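Local coordinates for sporozoite surface protein 2 (Plasmodium vivax, PDB 4HQL) that binds a metal ion through its von Willebrand factor A domain and probably acts as a sporozoite surface adhesin in gliding motility and host-cell invasion, at residues I31-W36 and Y97-T102; G46-L51 and I81-A86; I130-G135 and I160-G165. The protein carries 4 engineered substitutions. All blocks are in the same frame, centred on the assembly; numbering follows the deposited sequence.

Contact 1 (I31-W36 and Y97-T102); sequences IGYPNW and YTPYGT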
ATOM      1  N   ILE A  31     -15.627  19.813  10.974  1.00 21.99           N
ATOM      2  CA  ILE A  31     -15.363  20.107   9.548  1.00 21.54           C
ATOM      3  C   ILE A  31     -16.198  21.299   9.062  1.00 27.35           C
ATOM      4  O   ILE A  31     -15.665  22.251   8.480  1.00 29.20           O
ATOM      5  CB  ILE A  31     -15.567  18.870   8.632  1.00 21.18           C
ATOM      6  CG1 ILE A  31     -14.502  17.801   8.927  1.00 22.44           C
ATOM      7  CG2 ILE A  31     -15.567  19.272   7.139  1.00 19.59           C
ATOM      8  CD1 ILE A  31     -13.062  18.332   9.053  1.00 18.06           C
ATOM      9  N   GLY A  32     -17.493  21.278   9.361  1.00 22.71           N
ATOM     10  CA  GLY A  32     -18.371  22.372   8.970  1.00 24.66           C
ATOM     11  C   GLY A  32     -19.114  21.933   7.712  1.00 33.95           C
ATOM     12  O   GLY A  32     -18.499  21.447   6.760  1.00 32.21           O
ATOM     13  N   TYR A  33     -20.436  22.064   7.720  1.00 31.69           N
ATOM     14  CA  TYR A  33     -21.252  21.665   6.571  1.00 26.17           C
ATOM     15  C   TYR A  33     -20.952  22.450   5.289  1.00 27.48           C
ATOM     16  O   TYR A  33     -20.816  21.843   4.237  1.00 31.04           O
ATOM     17  CB  TYR A  33     -22.762  21.713   6.888  1.00 36.67           C
ATOM     18  CG  TYR A  33     -23.594  21.168   5.750  1.00 28.15           C
ATOM     19  CD1 TYR A  33     -23.613  19.803   5.478  1.00 26.54           C
ATOM     20  CD2 TYR A  33     -24.314  22.017   4.915  1.00 30.51           C
ATOM     21  CE1 TYR A  33     -24.353  19.287   4.432  1.00 29.44           C
ATOM     22  CE2 TYR A  33     -25.075  21.504   3.843  1.00 32.84           C
ATOM     23  CZ  TYR A  33     -25.086  20.142   3.618  1.00 29.60           C
ATOM     24  OH  TYR A  33     -25.819  19.621   2.584  1.00 40.74           O
ATOM     25  N   PRO A  34     -20.903  23.800   5.357  1.00 29.52           N
ATOM     26  CA  PRO A  34     -20.590  24.531   4.123  1.00 31.92           C
ATOM     27  C   PRO A  34     -19.227  24.114   3.553  1.00 36.62           C
ATOM     28  O   PRO A  34     -19.084  23.958   2.335  1.00 33.30           O
ATOM     29  CB  PRO A  34     -20.565  25.999   4.578  1.00 33.49           C
ATOM     30  CG  PRO A  34     -21.441  26.042   5.760  1.00 33.69           C
ATOM     31  CD  PRO A  34     -21.238  24.724   6.460  1.00 30.89           C
ATOM     32  N   ASN A  35     -18.250  23.917   4.433  1.00 31.25           N
ATOM     33  CA  ASN A  35     -16.933  23.447   4.018  1.00 27.04           C
ATOM     34  C   ASN A  35     -17.009  22.054   3.393  1.00 28.16           C
ATOM     35  O   ASN A  35     -16.355  21.776   2.385  1.00 28.54           O
ATOM     36  CB  ASN A  35     -15.953  23.461   5.199  1.00 26.10           C
ATOM     37  CG  ASN A  35     -14.502  23.236   4.761  1.00 26.94           C
ATOM     38  OD1 ASN A  35     -14.049  22.101   4.654  1.00 27.53           O
ATOM     39  ND2 ASN A  35     -13.783  24.321   4.492  1.00 27.40           N
ATOM     40  N   TRP A  36     -17.813  21.183   3.995  1.00 24.54           N
ATOM     41  CA  TRP A  36     -18.021  19.841   3.478  1.00 24.63           C
ATOM     42  C   TRP A  36     -18.469  19.916   2.020  1.00 27.07           C
ATOM     43  O   TRP A  36     -17.879  19.265   1.144  1.00 25.16           O
ATOM     44  CB  TRP A  36     -19.082  19.111   4.310  1.00 25.08           C
ATOM     45  CG  TRP A  36     -19.367  17.683   3.870  1.00 23.58           C
ATOM     46  CD1 TRP A  36     -20.493  17.226   3.234  1.00 23.12           C
ATOM     47  CD2 TRP A  36     -18.518  16.527   4.060  1.00 19.72           C
ATOM     48  NE1 TRP A  36     -20.386  15.867   3.002  1.00 21.24           N
ATOM     49  CE2 TRP A  36     -19.199  15.412   3.510  1.00 21.56           C
ATOM     50  CE3 TRP A  36     -17.271  16.328   4.648  1.00 25.83           C
ATOM     51  CZ2 TRP A  36     -18.655  14.123   3.515  1.00 27.65           C
ATOM     52  CZ3 TRP A  36     -16.735  15.039   4.664  1.00 33.75           C
ATOM     53  CH2 TRP A  36     -17.426  13.957   4.095  1.00 30.68           C
ATOM     54  N   TYR A  97     -24.610  12.449   3.630  1.00 29.38           N
ATOM     55  CA  TYR A  97     -23.835  12.556   4.860  1.00 20.96           C
ATOM     56  C   TYR A  97     -23.668  13.988   5.320  1.00 25.97           C
ATOM     57  O   TYR A  97     -23.288  14.865   4.552  1.00 27.10           O
ATOM     58  CB  TYR A  97     -22.462  11.866   4.756  1.00 19.52           C
ATOM     59  CG  TYR A  97     -21.712  11.899   6.072  1.00 22.97           C
ATOM     60  CD1 TYR A  97     -22.111  11.090   7.130  1.00 20.83           C
ATOM     61  CD2 TYR A  97     -20.642  12.765   6.271  1.00 24.40           C
ATOM     62  CE1 TYR A  97     -21.458  11.119   8.333  1.00 23.42           C
ATOM     63  CE2 TYR A  97     -19.969  12.804   7.498  1.00 22.62           C
ATOM     64  CZ  TYR A  97     -20.388  11.974   8.516  1.00 20.48           C
ATOM     65  OH  TYR A  97     -19.766  11.990   9.731  1.00 20.39           O
ATOM     66  N   THR A  98     -23.970  14.217   6.591  1.00 22.50           N
ATOM     67  CA  THR A  98     -23.715  15.510   7.208  1.00 26.47           C
ATOM     68  C   THR A  98     -22.638  15.312   8.294  1.00 26.10           C
ATOM     69  O   THR A  98     -22.807  14.483   9.190  1.00 30.21           O
ATOM     70  CB  THR A  98     -25.029  16.087   7.790  1.00 29.99           C
ATOM     71  OG1 THR A  98     -26.011  16.171   6.749  1.00 38.61           O
ATOM     72  CG2 THR A  98     -24.810  17.473   8.392  1.00 25.09           C
ATOM     73  N   PRO A  99     -21.509  16.031   8.197  1.00 25.11           N
ATOM     74  CA  PRO A  99     -20.471  15.871   9.226  1.00 20.90           C
ATOM     75  C   PRO A  99     -20.986  16.213  10.626  1.00 28.40           C
ATOM     76  O   PRO A  99     -21.702  17.206  10.796  1.00 27.66           O
ATOM     77  CB  PRO A  99     -19.404  16.878   8.806  1.00 25.28           C
ATOM     78  CG  PRO A  99     -19.588  17.019   7.334  1.00 27.60           C
ATOM     79  CD  PRO A  99     -21.070  16.928   7.111  1.00 25.21           C
ATOM     80  N   TYR A 100     -20.648  15.378  11.603  1.00 22.43           N
ATOM     81  CA  TYR A 100     -21.138  15.560  12.959  1.00 25.17           C
ATOM     82  C   TYR A 100     -20.232  14.765  13.896  1.00 23.44           C
ATOM     83  O   TYR A 100     -19.513  13.867  13.466  1.00 21.31           O
ATOM     84  CB  TYR A 100     -22.593  15.055  13.110  1.00 25.99           C
ATOM     85  CG  TYR A 100     -22.656  13.552  13.314  1.00 37.17           C
ATOM     86  CD1 TYR A 100     -22.569  12.680  12.222  1.00 30.71           C
ATOM     87  CD2 TYR A 100     -22.773  12.993  14.596  1.00 39.45           C
ATOM     88  CE1 TYR A 100     -22.607  11.286  12.391  1.00 30.35           C
ATOM     89  CE2 TYR A 100     -22.795  11.589  14.778  1.00 42.23           C
ATOM     90  CZ  TYR A 100     -22.714  10.748  13.667  1.00 40.93           C
ATOM     91  OH  TYR A 100     -22.745   9.371  13.815  1.00 47.03           O
ATOM     92  N   GLY A 101     -20.291  15.088  15.178  1.00 21.31           N
ATOM     93  CA  GLY A 101     -19.705  14.248  16.201  1.00 28.68           C
ATOM     94  C   GLY A 101     -18.239  14.499  16.483  1.00 21.73           C
ATOM     95  O   GLY A 101     -17.647  15.490  16.048  1.00 21.44           O
ATOM     96  N   THR A 102     -17.647  13.575  17.223  1.00 25.29           N
ATOM     97  CA  THR A 102     -16.239  13.681  17.575  1.00 26.71           C
ATOM     98  C   THR A 102     -15.362  13.151  16.432  1.00 27.15           C
ATOM     99  O   THR A 102     -15.839  12.964  15.310  1.00 20.90           O
ATOM    100  CB  THR A 102     -15.946  13.021  18.962  1.00 22.48           C
ATOM    101  OG1 THR A 102     -16.515  11.710  18.998  1.00 23.90           O
ATOM    102  CG2 THR A 102     -16.596  13.856  20.091  1.00 23.63           C
TER
HETATM  103  O   HOH W   1     -20.073  20.137  10.513  1.00 60.87           O
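Pro99 sets its CG and CD over one face of the Trp36 indole at the metal-binding end of the von Willebrand factor A domain, where the start of helix 33-49 meets the loop leading to helix 105-117. Pro99 CG sits 3.5 Å from Trp36 CD2, and Pro99 CD stands over the five-membered ring, 3.9 Å from the centroid and 16° off the normal, a CH-pi contact. Proline suits this place because it presents C-H groups, the CD one polarised by the ring nitrogen, to an electron-rich face.

Tyr97 comes to the same face over the six-membered ring. The pair is an offset edge-to-face stack, planes at 64°, with Tyr97 CD2 3.7 Å from Trp36 CZ2. Trp36 has CG anti to the backbone N (chi1 -179°), which carries the indole toward the 97-102 loop. Tyr97 OH is anchored by hydrogen-bonding to Gly27 O.

Tyr33 adds a looser contact: its CD1 lies 3.9 Å from Thr98 CG2, and Pro99 CD meets the ring at its edge. Gly32, the N-cap residue, has backbone angles at which a side chain would press on Ile31 O. A water weakly links Gly32 N (3.0 Å) and Pro99 O (3.4 Å).

Contact 2 (G46-L51 and I81-A86); sequences GLINSL and IDKRQA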
ATOM      1  N   GLY A  46     -11.679  15.442  -7.042  1.00 30.79           N
ATOM      2  CA  GLY A  46     -10.453  15.736  -7.767  1.00 31.51           C
ATOM      3  C   GLY A  46      -9.364  14.722  -7.424  1.00 30.62           C
ATOM      4  O   GLY A  46      -8.698  14.201  -8.301  1.00 25.99           O
ATOM      5  N   LEU A  47      -9.217  14.423  -6.140  1.00 23.15           N
ATOM      6  CA  LEU A  47      -8.240  13.446  -5.679  1.00 23.80           C
ATOM      7  C   LEU A  47      -8.471  12.041  -6.264  1.00 29.27           C
ATOM      8  O   LEU A  47      -7.586  11.469  -6.908  1.00 26.56           O
ATOM      9  CB  LEU A  47      -8.232  13.372  -4.148  1.00 23.36           C
ATOM     10  CG  LEU A  47      -7.241  12.356  -3.576  1.00 29.43           C
ATOM     11  CD1 LEU A  47      -5.833  12.646  -4.086  1.00 30.84           C
ATOM     12  CD2 LEU A  47      -7.279  12.366  -2.066  1.00 25.48           C
ATOM     13  N   ILE A  48      -9.649  11.479  -6.014  1.00 25.22           N
ATOM     14  CA  ILE A  48      -9.962  10.149  -6.510  1.00 26.34           C
ATOM     15  C   ILE A  48      -9.926  10.086  -8.053  1.00 27.70           C
ATOM     16  O   ILE A  48      -9.488   9.093  -8.639  1.00 28.82           O
ATOM     17  CB  ILE A  48     -11.283   9.642  -5.914  1.00 25.22           C
ATOM     18  CG1 ILE A  48     -11.061   9.348  -4.437  1.00 20.21           C
ATOM     19  CG2 ILE A  48     -11.754   8.377  -6.602  1.00 26.10           C
ATOM     20  CD1 ILE A  48     -12.331   9.253  -3.592  1.00 22.54           C
ATOM     21  N   ASN A  49     -10.337  11.168  -8.703  1.00 24.18           N
ATOM     22  CA  ASN A  49     -10.285  11.223 -10.152  1.00 25.65           C
ATOM     23  C   ASN A  49      -8.865  11.111 -10.696  1.00 33.90           C
ATOM     24  O   ASN A  49      -8.683  10.760 -11.858  1.00 29.66           O
ATOM     25  CB  ASN A  49     -10.924  12.501 -10.681  1.00 28.81           C
ATOM     26  CG  ASN A  49     -11.432  12.345 -12.086  1.00 35.38           C
ATOM     27  OD1 ASN A  49     -12.030  11.328 -12.428  1.00 39.08           O
ATOM     28  ND2 ASN A  49     -11.170  13.339 -12.928  1.00 40.26           N
ATOM     29  N   SER A  50      -7.868  11.423  -9.869  1.00 26.99           N
ATOM     30  CA  SER A  50      -6.475  11.381 -10.319  1.00 33.06           C
ATOM     31  C   SER A  50      -5.870  10.003 -10.089  1.00 25.92           C
ATOM     32  O   SER A  50      -4.747   9.739 -10.487  1.00 35.70           O
ATOM     33  CB  SER A  50      -5.629  12.409  -9.568  1.00 32.20           C
ATOM     34  OG  SER A  50      -5.440  12.006  -8.207  1.00 28.90           O
ATOM     35  N   LEU A  51      -6.602   9.144  -9.396  1.00 23.96           N
ATOM     36  CA  LEU A  51      -6.095   7.824  -9.035  1.00 25.63           C
ATOM     37  C   LEU A  51      -6.477   6.788 -10.094  1.00 30.68           C
ATOM     38  O   LEU A  51      -7.654   6.460 -10.266  1.00 31.60           O
ATOM     39  CB  LEU A  51      -6.661   7.398  -7.684  1.00 20.77           C
ATOM     40  CG  LEU A  51      -6.417   8.324  -6.489  1.00 25.24           C
ATOM     41  CD1 LEU A  51      -7.051   7.744  -5.238  1.00 21.03           C
ATOM     42  CD2 LEU A  51      -4.928   8.563  -6.299  1.00 26.92           C
ATOM     43  N   ILE A  81     -10.971  -0.854  -7.002  1.00 19.64           N
ATOM     44  CA  ILE A  81     -10.120  -0.941  -8.184  1.00 24.24           C
ATOM     45  C   ILE A  81     -10.690  -0.226  -9.426  1.00 22.13           C
ATOM     46  O   ILE A  81     -10.099  -0.283 -10.501  1.00 23.31           O
ATOM     47  CB  ILE A  81      -9.783  -2.427  -8.521  1.00 30.05           C
ATOM     48  CG1 ILE A  81     -11.039  -3.178  -8.997  1.00 23.04           C
ATOM     49  CG2 ILE A  81      -9.156  -3.117  -7.291  1.00 21.29           C
ATOM     50  CD1 ILE A  81     -10.743  -4.526  -9.709  1.00 24.79           C
ATOM     51  N   ASP A  82     -11.823   0.457  -9.263  1.00 22.37           N
ATOM     52  CA  ASP A  82     -12.479   1.150 -10.377  1.00 23.02           C
ATOM     53  C   ASP A  82     -12.816   2.557  -9.929  1.00 27.05           C
ATOM     54  O   ASP A  82     -13.727   2.770  -9.105  1.00 22.13           O
ATOM     55  CB  ASP A  82     -13.757   0.407 -10.785  1.00 24.14           C
ATOM     56  CG  ASP A  82     -14.502   1.083 -11.945  1.00 29.74           C
ATOM     57  OD1 ASP A  82     -14.183   2.233 -12.304  1.00 35.09           O
ATOM     58  OD2 ASP A  82     -15.425   0.444 -12.488  1.00 27.38           O
ATOM     59  N   LYS A  83     -12.071   3.514 -10.470  1.00 27.02           N
ATOM     60  CA  LYS A  83     -12.201   4.925 -10.105  1.00 28.61           C
ATOM     61  C   LYS A  83     -13.656   5.427 -10.199  1.00 23.10           C
ATOM     62  O   LYS A  83     -14.112   6.197  -9.356  1.00 22.24           O
ATOM     63  CB  LYS A  83     -11.326   5.749 -11.045  1.00 39.51           C
ATOM     64  CG  LYS A  83     -11.428   7.230 -10.869  1.00 47.69           C
ATOM     65  CD  LYS A  83     -10.322   7.924 -11.633  1.00 47.14           C
ATOM     66  CE  LYS A  83     -10.635   8.058 -13.089  1.00 39.35           C
ATOM     67  NZ  LYS A  83      -9.495   8.743 -13.750  1.00 48.33           N
ATOM     68  N   ARG A  84     -14.367   4.977 -11.230  1.00 24.80           N
ATOM     69  CA  ARG A  84     -15.735   5.433 -11.458  1.00 25.89           C
ATOM     70  C   ARG A  84     -16.630   4.999 -10.292  1.00 31.53           C
ATOM     71  O   ARG A  84     -17.429   5.775  -9.792  1.00 24.50           O
ATOM     72  CB  ARG A  84     -16.270   4.920 -12.798  1.00 28.27           C
ATOM     73  CG  ARG A  84     -17.701   5.281 -13.068  1.00 34.70           C
ATOM     74  CD  ARG A  84     -18.102   4.968 -14.515  1.00 32.64           C
ATOM     75  NE  ARG A  84     -19.552   4.934 -14.660  1.00 46.90           N
ATOM     76  CZ  ARG A  84     -20.195   4.890 -15.826  1.00 37.08           C
ATOM     77  NH1 ARG A  84     -21.514   4.853 -15.842  1.00 39.85           N
ATOM     78  NH2 ARG A  84     -19.521   4.881 -16.969  1.00 50.85           N
ATOM     79  N   GLN A  85     -16.469   3.756  -9.858  0.50 23.74           N
ATOM     80  CA  GLN A  85     -17.222   3.259  -8.718  0.50 26.87           C
ATOM     81  C   GLN A  85     -16.855   3.989  -7.420  0.50 26.02           C
ATOM     82  O   GLN A  85     -17.722   4.245  -6.586  0.50 28.75           O
ATOM     83  CB  GLN A  85     -17.031   1.750  -8.563  0.50 26.86           C
ATOM     84  CG  GLN A  85     -17.504   0.938  -9.762  0.50 27.75           C
ATOM     85  CD  GLN A  85     -17.535  -0.544  -9.463  0.50 28.17           C
ATOM     86  OE1 GLN A  85     -17.999  -0.959  -8.395  0.50 26.85           O
ATOM     87  NE2 GLN A  85     -17.022  -1.353 -10.389  0.50 26.08           N
ATOM     88  N   ALA A  86     -15.577   4.328  -7.252  1.00 22.14           N
ATOM     89  CA  ALA A  86     -15.149   5.059  -6.052  1.00 21.59           C
ATOM     90  C   ALA A  86     -15.758   6.466  -6.027  1.00 21.90           C
ATOM     91  O   ALA A  86     -16.134   6.963  -4.975  1.00 21.36           O
ATOM     92  CB  ALA A  86     -13.603   5.109  -5.933  1.00 17.78           C
TER
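Lys83 reaches from the first turn of helix 83-96 to the C-terminal end of helix 33-49, where its NZ donates a 2.9 Å hydrogen bond to Asn49 O. The ammonium approaches at a C=O...N angle of 141°, tilted 28° from the carbonyl plane. Backbone carbonyls gather at the end of a helix, so a lysine suits the spot: its charge should be favoured by the helix dipole. The methylene chain does the rest of the touching. Lys83 CD lies 3.3 Å from Ile48 O, and Lys83 CE passes 3.6 Å from Asn49 OD1. The chain runs extended from the backbone until chi3 (81°), where a bend turns the tip onto the carbonyl of Asn49.

Deeper in, the contact becomes apolar. Ile48 CG2 meets Ala86 CB at 3.8 Å; the small methyl of alanine lets the two helices come close, while the branched isoleucine also packs on Leu87 and Val90 of helix 83-96 and on Leu23 of the central sheet.

Each segment is then set by its own turn. Asp82, the N-cap of helix 83-96, accepts from Arg84 N through OD1 at 3.0 Å, met from above the carboxylate plane. Aspartate fits here because its short carboxylate can meet amides that the first turn leaves without helical partners. On the other segment, Ser50 OG bonds back to Leu47 O at 2.6 Å, on a lone pair in the carbonyl plane, so that oxygen is gripped by both the hydroxyl and the amide of Ser50. Together these features are those of a lysine bonded to a carbonyl near the end of one helix, beside the N-capped start of another, within the helical layer packed on the sheet of the von Willebrand factor A domain.

Contact 3 (I130-G135 and I160-G165); sequences ILMTDG and IGIGQG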
ATOM      1  N   ILE A 130      -3.513   8.388   3.127  1.00 16.33           N
ATOM      2  CA  ILE A 130      -3.837   9.791   2.927  1.00 24.55           C
ATOM      3  C   ILE A 130      -4.812  10.204   4.022  1.00 27.03           C
ATOM      4  O   ILE A 130      -5.940   9.724   4.058  1.00 16.23           O
ATOM      5  CB  ILE A 130      -4.454  10.054   1.540  1.00 26.97           C
ATOM      6  CG1 ILE A 130      -3.449   9.719   0.420  1.00 26.46           C
ATOM      7  CG2 ILE A 130      -4.921  11.502   1.435  1.00 19.46           C
ATOM      8  CD1 ILE A 130      -3.989   9.997  -0.978  1.00 25.08           C
ATOM      9  N   LEU A 131      -4.358  11.064   4.931  1.00 26.99           N
ATOM     10  CA  LEU A 131      -5.169  11.491   6.072  1.00 23.85           C
ATOM     11  C   LEU A 131      -5.736  12.872   5.765  1.00 20.67           C
ATOM     12  O   LEU A 131      -5.001  13.856   5.638  1.00 19.41           O
ATOM     13  CB  LEU A 131      -4.335  11.532   7.358  1.00 19.50           C
ATOM     14  CG  LEU A 131      -5.050  11.992   8.643  1.00 22.21           C
ATOM     15  CD1 LEU A 131      -6.180  11.057   9.047  1.00 15.55           C
ATOM     16  CD2 LEU A 131      -4.066  12.108   9.785  1.00 18.34           C
ATOM     17  N   MET A 132      -7.046  12.942   5.624  1.00 15.67           N
ATOM     18  CA  MET A 132      -7.667  14.185   5.197  1.00 20.79           C
ATOM     19  C   MET A 132      -8.386  14.713   6.429  1.00 18.59           C
ATOM     20  O   MET A 132      -9.352  14.109   6.874  1.00 19.02           O
ATOM     21  CB  MET A 132      -8.639  13.886   4.038  1.00 18.78           C
ATOM     22  CG  MET A 132      -9.239  15.088   3.328  1.00 28.36           C
ATOM     23  SD  MET A 132     -10.217  14.644   1.838  1.00 33.87           S
ATOM     24  CE  MET A 132      -9.033  13.705   0.925  1.00 22.08           C
ATOM     25  N   THR A 133      -7.915  15.817   6.996  1.00 21.73           N
ATOM     26  CA  THR A 133      -8.419  16.220   8.308  1.00 18.80           C
ATOM     27  C   THR A 133      -8.191  17.700   8.619  1.00 22.69           C
ATOM     28  O   THR A 133      -7.357  18.348   7.991  1.00 22.71           O
ATOM     29  CB  THR A 133      -7.774  15.332   9.424  1.00 27.36           C
ATOM     30  OG1 THR A 133      -8.289  15.705  10.703  1.00 31.88           O
ATOM     31  CG2 THR A 133      -6.242  15.486   9.436  1.00 21.96           C
ATOM     32  N   ASP A 134      -8.940  18.243   9.587  1.00 20.36           N
ATOM     33  CA  ASP A 134      -8.642  19.581  10.094  1.00 22.34           C
ATOM     34  C   ASP A 134      -7.582  19.533  11.208  1.00 21.75           C
ATOM     35  O   ASP A 134      -7.148  20.563  11.727  1.00 26.99           O
ATOM     36  CB  ASP A 134      -9.908  20.325  10.560  1.00 22.14           C
ATOM     37  CG  ASP A 134     -10.613  19.654  11.755  1.00 25.63           C
ATOM     38  OD1 ASP A 134     -10.063  18.718  12.384  1.00 20.50           O
ATOM     39  OD2 ASP A 134     -11.738  20.089  12.069  1.00 25.80           O
ATOM     40  N   GLY A 135      -7.178  18.325  11.575  1.00 21.13           N
ATOM     41  CA  GLY A 135      -6.077  18.166  12.509  1.00 21.28           C
ATOM     42  C   GLY A 135      -6.452  18.392  13.961  1.00 24.05           C
ATOM     43  O   GLY A 135      -5.616  18.791  14.766  1.00 23.31           O
ATOM     44  N   ILE A 160      -3.804  15.842   3.989  1.00 22.62           N
ATOM     45  CA  ILE A 160      -4.538  16.874   3.267  1.00 22.99           C
ATOM     46  C   ILE A 160      -5.376  17.644   4.281  1.00 20.30           C
ATOM     47  O   ILE A 160      -6.242  17.061   4.948  1.00 20.91           O
ATOM     48  CB  ILE A 160      -5.488  16.285   2.196  1.00 25.78           C
ATOM     49  CG1 ILE A 160      -4.727  15.405   1.207  1.00 19.69           C
ATOM     50  CG2 ILE A 160      -6.213  17.407   1.432  1.00 23.64           C
ATOM     51  CD1 ILE A 160      -3.600  16.115   0.545  1.00 32.13           C
ATOM     52  N   GLY A 161      -5.114  18.938   4.414  1.00 22.02           N
ATOM     53  CA  GLY A 161      -5.900  19.749   5.326  1.00 29.54           C
ATOM     54  C   GLY A 161      -7.258  20.086   4.734  1.00 31.29           C
ATOM     55  O   GLY A 161      -7.321  20.590   3.617  1.00 31.77           O
ATOM     56  N   ILE A 162      -8.333  19.779   5.463  1.00 24.58           N
ATOM     57  CA  ILE A 162      -9.694  20.216   5.103  1.00 24.60           C
ATOM     58  C   ILE A 162     -10.415  20.785   6.334  1.00 31.54           C
ATOM     59  O   ILE A 162      -9.914  20.665   7.448  1.00 26.52           O
ATOM     60  CB  ILE A 162     -10.547  19.048   4.575  1.00 20.90           C
ATOM     61  CG1 ILE A 162     -10.537  17.892   5.591  1.00 21.20           C
ATOM     62  CG2 ILE A 162     -10.047  18.589   3.191  1.00 20.45           C
ATOM     63  CD1 ILE A 162     -11.665  16.889   5.424  1.00 16.80           C
ATOM     64  N   GLY A 163     -11.591  21.388   6.131  1.00 28.82           N
ATOM     65  CA  GLY A 163     -12.399  21.898   7.228  1.00 22.53           C
ATOM     66  C   GLY A 163     -12.328  23.404   7.370  1.00 27.88           C
ATOM     67  O   GLY A 163     -11.412  24.035   6.850  1.00 26.71           O
ATOM     68  N   GLN A 164     -13.296  23.979   8.084  1.00 35.53           N
ATOM     69  CA  GLN A 164     -13.351  25.424   8.319  1.00 33.58           C
ATOM     70  C   GLN A 164     -12.264  25.955   9.267  1.00 32.88           C
ATOM     71  O   GLN A 164     -11.892  27.124   9.199  1.00 38.51           O
ATOM     72  CB  GLN A 164     -14.730  25.799   8.867  1.00 34.18           C
ATOM     73  CG  GLN A 164     -15.138  24.940  10.056  1.00 40.92           C
ATOM     74  CD  GLN A 164     -16.522  25.260  10.596  1.00 48.44           C
ATOM     75  OE1 GLN A 164     -17.133  26.257  10.216  1.00 60.92           O
ATOM     76  NE2 GLN A 164     -17.026  24.403  11.484  1.00 45.28           N
ATOM     77  N   GLY A 165     -11.778  25.116  10.172  1.00 30.12           N
ATOM     78  CA  GLY A 165     -10.799  25.568  11.151  1.00 30.81           C
ATOM     79  C   GLY A 165      -9.634  24.601  11.252  1.00 32.51           C
ATOM     80  O   GLY A 165      -9.610  23.733  12.126  1.00 31.68           O
TER
HETATM   81  O   HOH W   2     -12.469  22.338  10.673  1.00 24.27           O
HETATM   82  O   HOH W   3     -11.468  22.601  13.837  1.00 38.06           O
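Two neighbouring parallel strands of a beta-alpha-beta unit, 126-133 and 156-161, pair here at their C-terminal ends in the central sheet. Ile160 N donates to Leu131 O at 2.8 Å, and Ile160 O accepts from Thr133 N at 2.9 Å, nearly along the C=O axis. The ladder is extended past the second strand by Ile162 N to Thr133 O at 3.1 Å, a bond that reaches the oxygen from above the carbonyl plane, 63° out of it.

The side chains of Met132 and Ile160 lie on one face of the sheet, toward helix 33-49. Ile162 has CG1 between its backbone N and carbonyl carbon (chi1 54°), which sets CG2 anti to the carbonyl carbon; Ile162 CG2 lies 3.6 Å from Met132 CG, and CD1 meets the same atom. The unbranched, flexible methionine can fit between this isoleucine and Met43, Leu44 and Leu47 of the helix. Ile130 and Ile160 run side by side, CG2 to CG1. Gly161 CA also comes within 3.3 Å of Thr133 O.

Beyond the strands the contact turns polar. Thr133 OG1 accepts from Gly135 N, an ST turn that starts the loop, and also hydrogen-bonds to Asp26. Asp134 CB lies 3.1 Å from Ile162 O; Gly163 stands beside it, where a CB would come very near Asp134 CB. Asp134 OD2 hydrogen-bonds to Ser30, a metal-binding residue, and lies 2.7 Å from a water that also accepts from Gly165 N; a second water lies between OD2 and Gly165 O. The side chain of Asp134 is about 4 Å from the magnesium ion, consistent with a second-shell position. A carboxylate held in this way beside the metal-binding serines is typical of the metal ion-dependent adhesion site (MIDAS) of von Willebrand factor A domains.

In the fold
All three contacts belong to the von Willebrand factor A domain, and helix 33-49 ties them together: contact 1 uses its start, contact 2 its end, and contact 3 the sheet strands beneath it. Along the chain contact 2 is nested inside the loop closed by contact 1, and contact 3 follows both. Contacts 1 and 3 have centres 12 Å apart and touch, Ile31 O lying 3.0 Å from Gln164 N, and both lie close to the metal site. Contact 2 lies away from it, its centre 22 Å from that of contact 1, but meets contact 3 through Leu47 and Met132. One helix thus runs from the probable ligand-binding end to a region away from the metal site.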